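Local structure of protein A52 (Vaccinia virus, 2VVW) at residues A[13-18]-A[42-47]; A[49-54]-A[101-106]; A[26-31]-A[105-110]; A[20-25]-A[136-141]; A[79-84]-A[125-130]. The protein suppresses host innate immune signalling downstream of toll-like receptors, associating with IRAK2 to inhibit NF-kappa-B and with TRAF6 to activate p38. All coordinates share one frame; numbering follows the deposited sequence.

From the N terminus, interaction 1 closes the shortest loop, joining the segment that precedes helix 21-35 to the start of helix 43-49. Interaction 4 opens just after 13-18 and runs to helix 135-153, so its long loop encloses interactions 2, 3 and 5 but crosses that of interaction 1. Interaction 3 also crosses interaction 1; it starts on helix 21-35 and ends on helix 96-115, where interaction 2, opened from 49-54, ends as well, the two sharing Leu105 and Cys106. Interaction 5, from helix 76-90 to helix 123-132, crosses interactions 2 and 3. Together they tie six helices and the N-terminal segment around the central helix 96-115 of a Bcl-2-like bundle.

Interaction 1: A[13-18]-A[42-47]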
# COMPACT_ATOMS: atom_id res chain seq x y z
N ASP A 13 15.64 8.36 -3.18
CA ASP A 13 16.69 9.11 -2.47
C ASP A 13 16.49 10.62 -2.50
O ASP A 13 17.25 11.34 -1.85
CB ASP A 13 18.06 8.79 -3.06
CG ASP A 13 18.55 7.41 -2.72
OD1 ASP A 13 18.17 6.86 -1.66
OD2 ASP A 13 19.35 6.87 -3.50
N ASP A 14 15.48 11.11 -3.24
CA ASP A 14 15.31 12.57 -3.36
C ASP A 14 13.98 13.05 -2.81
O ASP A 14 13.25 12.30 -2.18
CB ASP A 14 15.48 13.02 -4.81
CG ASP A 14 16.28 14.32 -4.95
OD1 ASP A 14 16.18 15.25 -4.10
OD2 ASP A 14 17.03 14.40 -5.92
N LEU A 15 13.72 14.33 -2.98
CA LEU A 15 12.47 14.94 -2.59
C LEU A 15 12.33 16.17 -3.47
O LEU A 15 12.88 17.23 -3.19
CB LEU A 15 12.49 15.27 -1.08
CG LEU A 15 11.19 15.83 -0.51
CD1 LEU A 15 10.06 15.05 -1.02
CD2 LEU A 15 11.19 15.86 1.02
N LEU A 16 11.63 16.02 -4.59
CA LEU A 16 11.53 17.07 -5.60
C LEU A 16 10.18 17.77 -5.57
O LEU A 16 9.26 17.32 -4.87
CB LEU A 16 11.83 16.48 -6.99
CG LEU A 16 13.18 15.72 -7.10
CD1 LEU A 16 13.30 15.03 -8.45
CD2 LEU A 16 14.39 16.63 -6.83
N ASP A 17 10.05 18.88 -6.30
CA ASP A 17 8.83 19.68 -6.26
C ASP A 17 7.59 18.84 -6.57
O ASP A 17 6.57 18.97 -5.90
CB ASP A 17 8.91 20.87 -7.21
CG ASP A 17 9.83 21.98 -6.70
OD1 ASP A 17 10.20 21.98 -5.50
OD2 ASP A 17 10.20 22.85 -7.52
N ARG A 18 7.71 17.97 -7.57
CA ARG A 18 6.61 17.11 -8.03
C ARG A 18 6.24 16.01 -7.06
O ARG A 18 5.18 15.40 -7.21
CB ARG A 18 6.97 16.47 -9.36
CG ARG A 18 8.13 15.45 -9.28
CD ARG A 18 7.68 14.00 -9.08
NE ARG A 18 8.83 13.09 -9.02
CZ ARG A 18 9.49 12.64 -10.07
NH1 ARG A 18 9.15 13.02 -11.30
NH2 ARG A 18 10.53 11.81 -9.90
N GLY A 42 15.28 4.05 1.05
CA GLY A 42 16.08 5.11 0.44
C GLY A 42 16.39 6.20 1.45
O GLY A 42 16.03 6.09 2.64
N ARG A 43 17.06 7.25 1.00
CA ARG A 43 17.41 8.37 1.86
C ARG A 43 16.17 9.11 2.35
O ARG A 43 16.15 9.63 3.46
CB ARG A 43 18.35 9.33 1.14
CG ARG A 43 19.73 8.73 0.92
CD ARG A 43 20.78 9.79 0.68
NE ARG A 43 21.12 9.93 -0.72
CZ ARG A 43 21.86 9.07 -1.42
NH1 ARG A 43 22.34 7.96 -0.85
NH2 ARG A 43 22.11 9.31 -2.71
N LEU A 44 15.14 9.16 1.52
CA LEU A 44 13.93 9.89 1.91
C LEU A 44 13.25 9.27 3.13
O LEU A 44 13.04 9.94 4.13
CB LEU A 44 12.96 9.97 0.74
CG LEU A 44 11.59 10.58 1.05
CD1 LEU A 44 11.75 11.98 1.63
CD2 LEU A 44 10.71 10.58 -0.21
N PHE A 45 12.88 8.00 3.04
CA PHE A 45 12.32 7.26 4.18
C PHE A 45 13.28 7.23 5.36
O PHE A 45 12.85 7.32 6.50
CB PHE A 45 11.96 5.81 3.78
CG PHE A 45 10.63 5.67 3.03
CD1 PHE A 45 9.96 6.76 2.53
CD2 PHE A 45 10.09 4.41 2.82
CE1 PHE A 45 8.77 6.59 1.84
CE2 PHE A 45 8.90 4.24 2.15
CZ PHE A 45 8.25 5.33 1.65
N ASN A 46 14.58 7.09 5.10
CA ASN A 46 15.55 7.11 6.21
C ASN A 46 15.54 8.44 7.00
O ASN A 46 15.77 8.44 8.22
CB ASN A 46 16.96 6.73 5.73
CG ASN A 46 17.16 5.21 5.61
OD1 ASN A 46 16.49 4.41 6.27
ND2 ASN A 46 18.11 4.82 4.77
N GLU A 47 15.26 9.56 6.34
CA GLU A 47 15.09 10.83 7.04
C GLU A 47 13.80 10.87 7.85
O GLU A 47 13.78 11.35 9.00
CB GLU A 47 15.11 12.03 6.08
CG GLU A 47 16.47 12.33 5.52
CD GLU A 47 17.51 12.62 6.60
OE1 GLU A 47 17.20 13.39 7.53
OE2 GLU A 47 18.63 12.08 6.51
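Asp13 lays its carboxylate over one face of the Arg43 guanidinium, the two flat groups lying only 15° apart. CG of Asp13 sits 3.9 Å above the guanidinium plane of Arg43, over its centre. Because the acid is above the plane, no N-H aims at it; the long salt bridge from Asp13 OD2 to Arg43 NH2, 3.8 Å, is a matter of charge alone. The arginine gets there by a bend in mid-chain, chi3 -101°, which swings its end back over the aspartate.

The other carboxylate oxygen does more directional work. Backbone N of Arg43 donates to Asp13 OD1 over 2.9 Å, nearly straight at 163°, and meets the anti lone pair of that oxygen. Gly42 is the N-cap residue, so Arg43 N belongs to the first turn of the helix, and an acid from a distant loop supplies the acceptor that this turn needs. A negative charge at this end should also suit the helix dipole.

Further along the segment the contact is mostly apolar. Leu44 CD2 comes up against Asp14 O at 3.6 Å, burying a carbonyl oxygen that has no polar partner in the model. Leu15 and Leu44 cross at about a right angle, with Leu15 CD2 and Leu44 CD1 4.0 Å apart.

Both leucines rest on Ile24 of helix 21-35, and Leu15 also reaches Leu145 of helix 135-153. Backbone bonds from Gly42 to Leu10 and from Leu44 to Tyr12 extend the same seam, so the N-terminal loop is fastened to the head of helix 43-49 between two longer helices.

Interaction 2: A[49-54]-A[101-106]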
# COMPACT_ATOMS: atom_id res chain seq x y z
N LYS A 49 12.28 8.38 9.07
CA LYS A 49 12.50 7.46 10.20
C LYS A 49 13.15 8.15 11.40
O LYS A 49 12.90 7.79 12.55
CB LYS A 49 13.33 6.27 9.72
CG LYS A 49 13.58 5.23 10.80
CD LYS A 49 13.86 3.82 10.24
CE LYS A 49 15.25 3.68 9.67
NZ LYS A 49 15.74 2.26 9.80
N LYS A 50 13.97 9.17 11.14
CA LYS A 50 14.56 9.95 12.22
C LYS A 50 13.51 10.69 13.06
O LYS A 50 13.80 11.06 14.19
CB LYS A 50 15.62 10.91 11.67
CG LYS A 50 16.79 10.21 11.02
CD LYS A 50 17.84 11.19 10.55
CE LYS A 50 18.94 10.49 9.77
NZ LYS A 50 19.95 11.47 9.27
N PHE A 51 12.30 10.89 12.53
CA PHE A 51 11.21 11.52 13.28
C PHE A 51 10.79 10.74 14.53
O PHE A 51 10.09 11.29 15.39
CB PHE A 51 9.96 11.73 12.42
CG PHE A 51 10.12 12.70 11.26
CD1 PHE A 51 11.31 13.37 11.01
CD2 PHE A 51 9.04 12.94 10.42
CE1 PHE A 51 11.42 14.25 9.95
CE2 PHE A 51 9.14 13.84 9.36
CZ PHE A 51 10.33 14.50 9.13
N ASP A 52 11.20 9.47 14.63
CA ASP A 52 10.89 8.64 15.79
C ASP A 52 11.48 9.21 17.07
O ASP A 52 10.87 9.11 18.12
CB ASP A 52 11.39 7.20 15.59
CG ASP A 52 10.66 6.46 14.46
OD1 ASP A 52 9.76 7.02 13.79
OD2 ASP A 52 11.02 5.29 14.26
N ASN A 53 12.68 9.77 16.99
CA ASN A 53 13.33 10.42 18.13
C ASN A 53 12.49 11.58 18.66
O ASN A 53 12.31 11.71 19.86
CB ASN A 53 14.72 10.95 17.75
CG ASN A 53 15.63 9.88 17.17
OD1 ASN A 53 16.30 10.11 16.16
ND2 ASN A 53 15.65 8.71 17.80
N ASP A 54 12.01 12.42 17.74
CA ASP A 54 11.16 13.56 18.10
C ASP A 54 9.90 13.11 18.85
O ASP A 54 9.51 13.72 19.85
CB ASP A 54 10.73 14.34 16.85
CG ASP A 54 11.91 14.86 16.04
OD1 ASP A 54 12.00 16.09 15.83
OD2 ASP A 54 12.74 14.03 15.62
N SER A 101 6.97 15.36 15.09
CA SER A 101 6.91 14.39 16.20
C SER A 101 5.70 13.47 16.02
O SER A 101 5.76 12.27 16.30
CB SER A 101 6.80 15.09 17.56
OG SER A 101 7.96 15.83 17.89
N MET A 102 4.60 14.04 15.57
CA MET A 102 3.39 13.29 15.37
C MET A 102 3.56 12.23 14.27
O MET A 102 3.03 11.13 14.39
CB MET A 102 2.25 14.25 15.08
CG MET A 102 0.93 13.59 14.96
SD MET A 102 0.60 13.26 13.22
CE MET A 102 -0.87 12.24 13.41
N ILE A 103 4.31 12.55 13.22
CA ILE A 103 4.59 11.58 12.16
C ILE A 103 5.40 10.43 12.76
O ILE A 103 5.10 9.26 12.53
CB ILE A 103 5.32 12.21 10.96
CG1 ILE A 103 4.37 13.06 10.12
CG2 ILE A 103 5.95 11.15 10.07
CD1 ILE A 103 5.10 14.03 9.16
N GLY A 104 6.39 10.77 13.57
CA GLY A 104 7.18 9.74 14.25
C GLY A 104 6.36 8.87 15.19
O GLY A 104 6.65 7.69 15.35
N LEU A 105 5.34 9.47 15.81
CA LEU A 105 4.45 8.77 16.73
C LEU A 105 3.61 7.74 15.96
O LEU A 105 3.50 6.60 16.37
CB LEU A 105 3.53 9.77 17.43
CG LEU A 105 2.44 9.23 18.37
CD1 LEU A 105 3.05 8.77 19.68
CD2 LEU A 105 1.36 10.29 18.58
N CYS A 106 3.03 8.18 14.85
CA CYS A 106 2.29 7.28 13.95
C CYS A 106 3.14 6.08 13.57
O CYS A 106 2.67 4.94 13.59
CB CYS A 106 1.87 8.04 12.69
SG CYS A 106 0.57 9.20 13.04
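Phe51 and Ile103 lie side by side and point the same way, the ring offering its edge to the branched chain. In the plane of the ring, Ile103 CG2 touches Phe51 CD2 at 3.6 Å, and further out Phe51 CE2 meets Ile103 CD1 at 4.0 Å. The isoleucine's chi1 of -75° turns CG2 away from its own backbone N, while the longer CG1 arm continues along the ring edge; both branches are therefore used.

Beside this pair the backbones come very close, Asp52 CA and Gly104 CA being 4.2 Å apart. With no side chain at Gly104, Phe51 O can reach the helix surface itself and receive a CA-H...O contact from Gly104 CA, 3.5 Å long and 163° at the hydrogen.

Asp52 starts away from helix 96-115, but its chi1 of -66° brings OD1 back to 3.5 Å from Gly104 O. OD2 of the same carboxylate is salt-bridged to Arg32, whose positive charge probably offsets this meeting of two oxygens. At the other end, Ser101 OG nestles 3.3 Å from Asp54 CB, its hydrogen-bonding partners being Gln58 and Tyr97 O.

Helix 51-59 thus meets the central helix of the Bcl-2-like fold through shape and weak C-H contacts, while the strong polar bonds of Asp52 and Ser101 run to residues outside the two segments.

Interaction 3: A[26-31]-A[105-110]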
# COMPACT_ATOMS: atom_id res chain seq x y z
N GLU A 26 1.83 8.44 2.85
CA GLU A 26 0.98 7.26 2.60
C GLU A 26 1.83 6.03 2.37
O GLU A 26 1.61 5.01 2.99
CB GLU A 26 0.06 7.43 1.39
CG GLU A 26 -1.14 8.35 1.57
CD GLU A 26 -2.03 8.42 0.32
OE1 GLU A 26 -3.26 8.17 0.44
OE2 GLU A 26 -1.52 8.71 -0.79
N GLU A 27 2.81 6.15 1.48
CA GLU A 27 3.67 5.02 1.14
C GLU A 27 4.58 4.64 2.29
O GLU A 27 4.85 3.46 2.50
CB GLU A 27 4.49 5.32 -0.13
CG GLU A 27 3.62 5.36 -1.38
CD GLU A 27 4.35 5.11 -2.68
OE1 GLU A 27 5.58 4.82 -2.69
OE2 GLU A 27 3.65 5.20 -3.73
N TYR A 28 5.06 5.64 3.04
CA TYR A 28 5.87 5.39 4.23
C TYR A 28 5.13 4.53 5.27
O TYR A 28 5.62 3.51 5.75
CB TYR A 28 6.28 6.72 4.86
CG TYR A 28 7.08 6.57 6.12
CD1 TYR A 28 8.40 6.10 6.08
CD2 TYR A 28 6.52 6.88 7.36
CE1 TYR A 28 9.15 5.96 7.22
CE2 TYR A 28 7.27 6.74 8.52
CZ TYR A 28 8.58 6.27 8.45
OH TYR A 28 9.33 6.13 9.59
N PHE A 29 3.93 4.95 5.61
CA PHE A 29 3.12 4.18 6.54
C PHE A 29 2.69 2.82 6.00
O PHE A 29 2.67 1.84 6.75
CB PHE A 29 1.94 5.00 7.06
CG PHE A 29 2.37 6.14 7.94
CD1 PHE A 29 3.09 5.91 9.10
CD2 PHE A 29 2.07 7.44 7.61
CE1 PHE A 29 3.49 6.96 9.91
CE2 PHE A 29 2.48 8.48 8.42
CZ PHE A 29 3.18 8.25 9.55
N MET A 30 2.42 2.74 4.70
CA MET A 30 2.08 1.47 4.07
C MET A 30 3.25 0.52 4.18
O MET A 30 3.11 -0.59 4.67
CB MET A 30 1.73 1.69 2.60
CG MET A 30 1.51 0.45 1.78
SD MET A 30 1.35 0.88 0.04
CE MET A 30 3.07 1.23 -0.42
N TYR A 31 4.43 0.97 3.76
CA TYR A 31 5.58 0.07 3.72
C TYR A 31 6.10 -0.30 5.12
O TYR A 31 6.46 -1.47 5.37
CB TYR A 31 6.70 0.68 2.87
CG TYR A 31 6.52 0.54 1.37
CD1 TYR A 31 6.46 -0.71 0.77
CD2 TYR A 31 6.44 1.68 0.54
CE1 TYR A 31 6.30 -0.86 -0.60
CE2 TYR A 31 6.30 1.53 -0.86
CZ TYR A 31 6.21 0.27 -1.42
OH TYR A 31 6.09 0.10 -2.78
N LEU A 105 5.34 9.47 15.81
CA LEU A 105 4.45 8.77 16.73
C LEU A 105 3.61 7.74 15.96
O LEU A 105 3.50 6.60 16.37
CB LEU A 105 3.53 9.77 17.43
CG LEU A 105 2.44 9.23 18.37
CD1 LEU A 105 3.05 8.77 19.68
CD2 LEU A 105 1.36 10.29 18.58
N CYS A 106 3.03 8.18 14.85
CA CYS A 106 2.29 7.28 13.95
C CYS A 106 3.14 6.08 13.57
O CYS A 106 2.67 4.94 13.59
CB CYS A 106 1.87 8.04 12.69
SG CYS A 106 0.57 9.20 13.04
N ALA A 107 4.38 6.36 13.22
CA ALA A 107 5.35 5.33 12.81
C ALA A 107 5.61 4.31 13.90
O ALA A 107 5.69 3.09 13.63
CB ALA A 107 6.65 5.99 12.43
N CYS A 108 5.83 4.80 15.11
CA CYS A 108 6.08 3.91 16.24
C CYS A 108 4.82 3.10 16.58
O CYS A 108 4.91 1.95 16.98
CB CYS A 108 6.57 4.70 17.46
SG CYS A 108 8.24 5.41 17.23
N VAL A 109 3.65 3.69 16.41
CA VAL A 109 2.38 2.99 16.64
C VAL A 109 2.14 1.92 15.57
O VAL A 109 1.76 0.79 15.88
CB VAL A 109 1.18 3.99 16.71
CG1 VAL A 109 -0.16 3.27 16.68
CG2 VAL A 109 1.32 4.88 17.96
N VAL A 110 2.39 2.25 14.30
CA VAL A 110 2.20 1.28 13.23
C VAL A 110 3.09 0.04 13.45
O VAL A 110 2.69 -1.06 13.10
CB VAL A 110 2.38 1.92 11.81
CG1 VAL A 110 3.84 1.86 11.32
CG2 VAL A 110 1.46 1.25 10.81
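Tyr28 OH is hydrogen-bonded to Arg32 NH1, one turn further along its own helix, and its apolar neighbour across the contact is Ala107 CB, 3.9 Å away. The two segments belong to helices 21-35 and 96-115 of the Bcl-2-like bundle, which run in nearly the same direction, their local axes 10.3 Å apart and crossing at -24°. Tyr28 takes the methyl of Ala107 at the edge of its ring, not over a face.

Phe29 is the main wedge between the helices. Its chi1 of -68° sends the ring toward helix 96-115, where CE1 presses on Cys106 CB at 3.4 Å. One face of this ring is covered from within its own helix by Tyr28 CD2. On the far side of helix 21-35 the second subunit takes over, with Met30 packing on Met30 of that chain and Glu27 salt-bridged to its Lys123; the buried core and the dimer interface therefore share one helix.

The Cys106 sulfur makes an oblique sulfur-aromatic contact, SG standing 5.2 Å from the centroid of the Phe29 ring. At the ring's edge, Phe29 CE1 also reaches Ala107 N, 3.5 Å away.

Interaction 4: A[20-25]-A[136-141]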
# COMPACT_ATOMS: atom_id res chain seq x y z
N GLU A 20 4.74 14.67 -3.92
CA GLU A 20 3.74 15.19 -2.96
C GLU A 20 3.96 14.63 -1.56
O GLU A 20 4.04 13.43 -1.38
CB GLU A 20 2.33 14.87 -3.42
CG GLU A 20 1.93 15.56 -4.71
CD GLU A 20 0.76 14.90 -5.40
OE1 GLU A 20 0.55 13.68 -5.18
OE2 GLU A 20 0.05 15.59 -6.16
N MET A 21 4.02 15.52 -0.58
CA MET A 21 4.28 15.11 0.81
C MET A 21 3.26 14.08 1.33
O MET A 21 3.64 13.09 1.94
CB MET A 21 4.37 16.36 1.72
CG MET A 21 5.14 16.13 3.00
SD MET A 21 6.87 15.71 2.67
CE MET A 21 7.04 14.21 3.65
N PHE A 22 1.97 14.25 1.04
CA PHE A 22 1.00 13.28 1.56
C PHE A 22 1.16 11.88 0.94
O PHE A 22 1.06 10.87 1.64
CB PHE A 22 -0.45 13.76 1.39
CG PHE A 22 -1.42 12.94 2.20
CD1 PHE A 22 -1.53 13.12 3.58
CD2 PHE A 22 -2.19 11.94 1.60
CE1 PHE A 22 -2.41 12.34 4.33
CE2 PHE A 22 -3.07 11.16 2.35
CZ PHE A 22 -3.17 11.35 3.70
N THR A 23 1.44 11.82 -0.36
CA THR A 23 1.71 10.53 -1.02
C THR A 23 2.93 9.84 -0.42
O THR A 23 2.93 8.63 -0.24
CB THR A 23 1.93 10.69 -2.50
OG1 THR A 23 0.82 11.39 -3.06
CG2 THR A 23 2.07 9.32 -3.18
N ILE A 24 3.97 10.62 -0.15
CA ILE A 24 5.17 10.10 0.47
C ILE A 24 4.85 9.46 1.81
O ILE A 24 5.30 8.34 2.12
CB ILE A 24 6.26 11.21 0.64
CG1 ILE A 24 6.86 11.60 -0.74
CG2 ILE A 24 7.35 10.76 1.55
CD1 ILE A 24 7.69 12.89 -0.71
N LEU A 25 4.06 10.17 2.62
CA LEU A 25 3.68 9.66 3.92
C LEU A 25 2.74 8.44 3.82
O LEU A 25 2.87 7.50 4.60
CB LEU A 25 3.07 10.76 4.80
CG LEU A 25 3.99 11.92 5.21
CD1 LEU A 25 3.20 13.00 5.91
CD2 LEU A 25 5.10 11.43 6.09
N HIS A 136 -0.32 23.51 4.71
CA HIS A 136 0.70 24.48 5.10
C HIS A 136 1.84 23.81 5.86
O HIS A 136 3.01 24.01 5.55
CB HIS A 136 0.06 25.58 5.95
CG HIS A 136 1.02 26.65 6.38
ND1 HIS A 136 1.35 27.72 5.59
CD2 HIS A 136 1.71 26.81 7.54
CE1 HIS A 136 2.20 28.50 6.23
NE2 HIS A 136 2.44 27.97 7.41
N MET A 137 1.48 22.97 6.82
CA MET A 137 2.46 22.22 7.61
C MET A 137 3.18 21.16 6.80
O MET A 137 4.39 20.96 6.99
CB MET A 137 1.80 21.57 8.83
CG MET A 137 1.43 22.57 9.92
SD MET A 137 2.88 23.48 10.52
CE MET A 137 2.08 24.69 11.56
N LEU A 138 2.46 20.47 5.91
CA LEU A 138 3.12 19.51 5.03
C LEU A 138 4.18 20.20 4.18
O LEU A 138 5.30 19.70 4.06
CB LEU A 138 2.11 18.76 4.15
CG LEU A 138 1.20 17.75 4.82
CD1 LEU A 138 0.18 17.26 3.80
CD2 LEU A 138 2.00 16.58 5.43
N ASP A 139 3.85 21.36 3.60
CA ASP A 139 4.85 22.17 2.88
C ASP A 139 6.11 22.44 3.71
O ASP A 139 7.23 22.37 3.20
CB ASP A 139 4.27 23.52 2.46
CG ASP A 139 3.28 23.43 1.31
OD1 ASP A 139 3.36 22.47 0.52
OD2 ASP A 139 2.41 24.33 1.19
N LYS A 140 5.93 22.79 4.97
CA LYS A 140 7.07 23.10 5.84
C LYS A 140 7.89 21.86 6.15
O LYS A 140 9.13 21.91 6.16
CB LYS A 140 6.58 23.76 7.14
CG LYS A 140 5.97 25.14 6.91
CD LYS A 140 5.46 25.79 8.20
CE LYS A 140 6.49 26.77 8.77
NZ LYS A 140 6.65 28.00 7.93
N ILE A 141 7.20 20.74 6.36
CA ILE A 141 7.89 19.47 6.61
C ILE A 141 8.76 19.09 5.40
O ILE A 141 9.91 18.65 5.56
CB ILE A 141 6.89 18.33 6.90
CG1 ILE A 141 6.21 18.53 8.27
CG2 ILE A 141 7.60 16.98 6.90
CD1 ILE A 141 4.87 17.78 8.43
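Leu138 points into the first turn of helix 21-35 and makes most of the methyl and methylene contacts there, a simple example of one leucine serving three neighbours. Its two end methyls divide the work. CD2 of Leu138 meets Leu25 CD1 at 3.8 Å and also rests against Met21 CG, 4.0 Å away. CD1 of Leu138 goes to the other flank, 4.3 Å from Phe22 CB, where it also approaches the phenyl ring obliquely. A second residue one turn on, Ile141, adds its CG2 methyl, which lies 4.3 Å from Met21 CE.

The methionine chain has to fold to serve both partners. Its CG lies opposite the backbone N, chi1 -157°, beside Leu138, and bends at chi2 and chi3 then carry the terminal methyl round to Ile141.

Helices 21-35 and 135-153 cross steeply here, at 75° between segment axes that pass 10.6 Å apart. Within the Bcl-2-like helical bundle this joins the first helix to the last. Leu25 and Ile141 both continue inward to Ile103 of helix 96-115, while the Phe22 ring turns to Ile129 and Lys130 of helix 123-132.

Contacts between side chain and backbone are fewer. Met21 CG sits 3.7 Å from Leu138 O, a backbone carbonyl of helix 135-153.

Polar groups keep to the periphery. Glu20 is the N-cap residue of helix 21-35, and in the first turn that follows it Thr23 OG1 is hydrogen-bonded to Lys6.

Interaction 5: A[79-84]-A[125-130]; sequences NFIDYI and CLRAIK
Arg127 is the first residue of 125-130 to touch helix 76-90, and it does so with the root of its chain: CB lies 4.1 Å from Ile81 CD1. The setting is a near-parallel helix pair of the Bcl-2-like bundle, the local axes 10.1 Å apart with a crossing angle of only -16°. Beyond this apolar root, in one of its two modelled conformers, Arg127 packs on Ile5 of the second subunit.

Next along the chain comes Ala128, whose single methyl is met by the larger Phe80 and Ile84, while Ile81 comes in by its backbone N. Phe80 contributes a ring corner, CE2 standing 3.7 Å from Ala128 CB. This ring extends away from its own backbone N, chi1 175°, which takes it across toward the alanine. Ile81 reaches the same residue with its end methyl, CD1 passing 3.9 Å from Ala128 N. Ile84, one turn after Phe80, brings its CG1 methylene to 4.0 Å from Ala128 CB. Met102 of helix 96-115 also touches this alanine, linking the pair to the central helix.

Ile129 makes no contact with 79-84 and packs on Met102 and on Phe22 of helix 21-35, so successive residues face different neighbours.

The aromatic and aliphatic partners of Ala128 also brace one another within helix 76-90: Ile84 CG1 sits 4.0 Å above one face of the Phe80 ring, offset toward its rim.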
# COMPACT_ATOMS: atom_id res chain seq x y z
N ASN A 79 -8.81 4.55 20.08
CA ASN A 79 -8.04 5.14 21.20
C ASN A 79 -6.86 6.00 20.71
O ASN A 79 -6.57 7.06 21.25
CB ASN A 79 -7.50 4.03 22.13
CG ASN A 79 -8.60 3.30 22.88
OD1 ASN A 79 -9.77 3.71 22.87
ND2 ASN A 79 -8.24 2.19 23.53
N PHE A 80 -6.17 5.52 19.67
CA PHE A 80 -5.10 6.29 19.06
C PHE A 80 -5.61 7.61 18.47
O PHE A 80 -5.01 8.66 18.69
CB PHE A 80 -4.44 5.47 17.96
CG PHE A 80 -3.39 6.23 17.19
CD1 PHE A 80 -2.24 6.66 17.80
CD2 PHE A 80 -3.57 6.49 15.84
CE1 PHE A 80 -1.27 7.35 17.07
CE2 PHE A 80 -2.61 7.18 15.12
CZ PHE A 80 -1.46 7.59 15.74
N ILE A 81 -6.71 7.56 17.73
CA ILE A 81 -7.29 8.77 17.13
C ILE A 81 -7.73 9.75 18.25
O ILE A 81 -7.51 10.97 18.14
CB ILE A 81 -8.45 8.41 16.17
CG1 ILE A 81 -7.94 7.65 14.93
CG2 ILE A 81 -9.24 9.66 15.73
CD1 ILE A 81 -6.98 8.46 14.01
N ASP A 82 -8.36 9.22 19.30
CA ASP A 82 -8.80 10.05 20.43
C ASP A 82 -7.58 10.79 21.00
O ASP A 82 -7.63 11.99 21.25
CB ASP A 82 -9.52 9.19 21.49
CG ASP A 82 -9.93 9.98 22.72
OD1 ASP A 82 -9.06 10.19 23.58
OD2 ASP A 82 -11.11 10.37 22.86
N TYR A 83 -6.47 10.05 21.16
CA TYR A 83 -5.21 10.60 21.67
C TYR A 83 -4.61 11.72 20.82
O TYR A 83 -4.12 12.73 21.36
CB TYR A 83 -4.20 9.44 21.83
CG TYR A 83 -2.82 9.88 22.25
CD1 TYR A 83 -2.53 10.12 23.59
CD2 TYR A 83 -1.79 10.03 21.32
CE1 TYR A 83 -1.26 10.54 24.00
CE2 TYR A 83 -0.51 10.44 21.72
CZ TYR A 83 -0.25 10.69 23.05
OH TYR A 83 1.01 11.09 23.46
N ILE A 84 -4.64 11.54 19.51
CA ILE A 84 -4.22 12.56 18.56
C ILE A 84 -5.05 13.83 18.74
O ILE A 84 -4.52 14.94 18.73
CB ILE A 84 -4.34 12.04 17.09
CG1 ILE A 84 -3.33 10.92 16.82
CG2 ILE A 84 -4.20 13.18 16.08
CD1 ILE A 84 -1.90 11.21 17.27
N CYS A 125 -3.09 5.75 10.62
CA CYS A 125 -2.02 6.75 10.55
C CYS A 125 -2.38 7.87 9.59
O CYS A 125 -2.14 9.03 9.88
CB CYS A 125 -0.71 6.11 10.14
SG CYS A 125 -0.18 4.80 11.23
N LEU A 126 -2.98 7.53 8.45
CA LEU A 126 -3.35 8.55 7.46
C LEU A 126 -4.46 9.41 8.00
O LEU A 126 -4.45 10.64 7.79
CB LEU A 126 -3.80 7.94 6.13
CG LEU A 126 -2.96 6.79 5.55
CD1 LEU A 126 -3.59 6.22 4.25
CD2 LEU A 126 -1.55 7.24 5.34
N ARG A 127 -5.44 8.79 8.67
CA ARG A 127 -6.55 9.56 9.25
C ARG A 127 -5.99 10.54 10.27
O ARG A 127 -6.38 11.69 10.32
CB ARG A 127 -7.59 8.63 9.91
CG ARG A 127 -8.90 9.32 10.28
CD ARG A 127 -9.91 8.38 10.95
NE ARG A 127 -10.19 7.15 10.21
CZ ARG A 127 -11.16 6.28 10.53
NH1 ARG A 127 -11.95 6.50 11.58
NH2 ARG A 127 -11.34 5.19 9.80
N ALA A 128 -5.05 10.08 11.09
CA ALA A 128 -4.43 10.94 12.11
C ALA A 128 -3.71 12.14 11.48
O ALA A 128 -3.88 13.27 11.95
CB ALA A 128 -3.44 10.10 12.95
N ILE A 129 -2.91 11.88 10.43
CA ILE A 129 -2.15 12.94 9.72
C ILE A 129 -3.09 13.99 9.17
O ILE A 129 -2.83 15.18 9.32
CB ILE A 129 -1.30 12.36 8.53
CG1 ILE A 129 -0.16 11.48 9.04
CG2 ILE A 129 -0.75 13.47 7.63
CD1 ILE A 129 0.81 12.15 9.94
N LYS A 130 -4.19 13.55 8.57
CA LYS A 130 -5.18 14.49 8.04
C LYS A 130 -5.84 15.36 9.13
O LYS A 130 -6.18 16.51 8.88
CB LYS A 130 -6.26 13.74 7.25
CG LYS A 130 -5.83 13.25 5.87
CD LYS A 130 -6.80 12.18 5.35
CE LYS A 130 -6.71 11.96 3.83
NZ LYS A 130 -7.37 10.67 3.37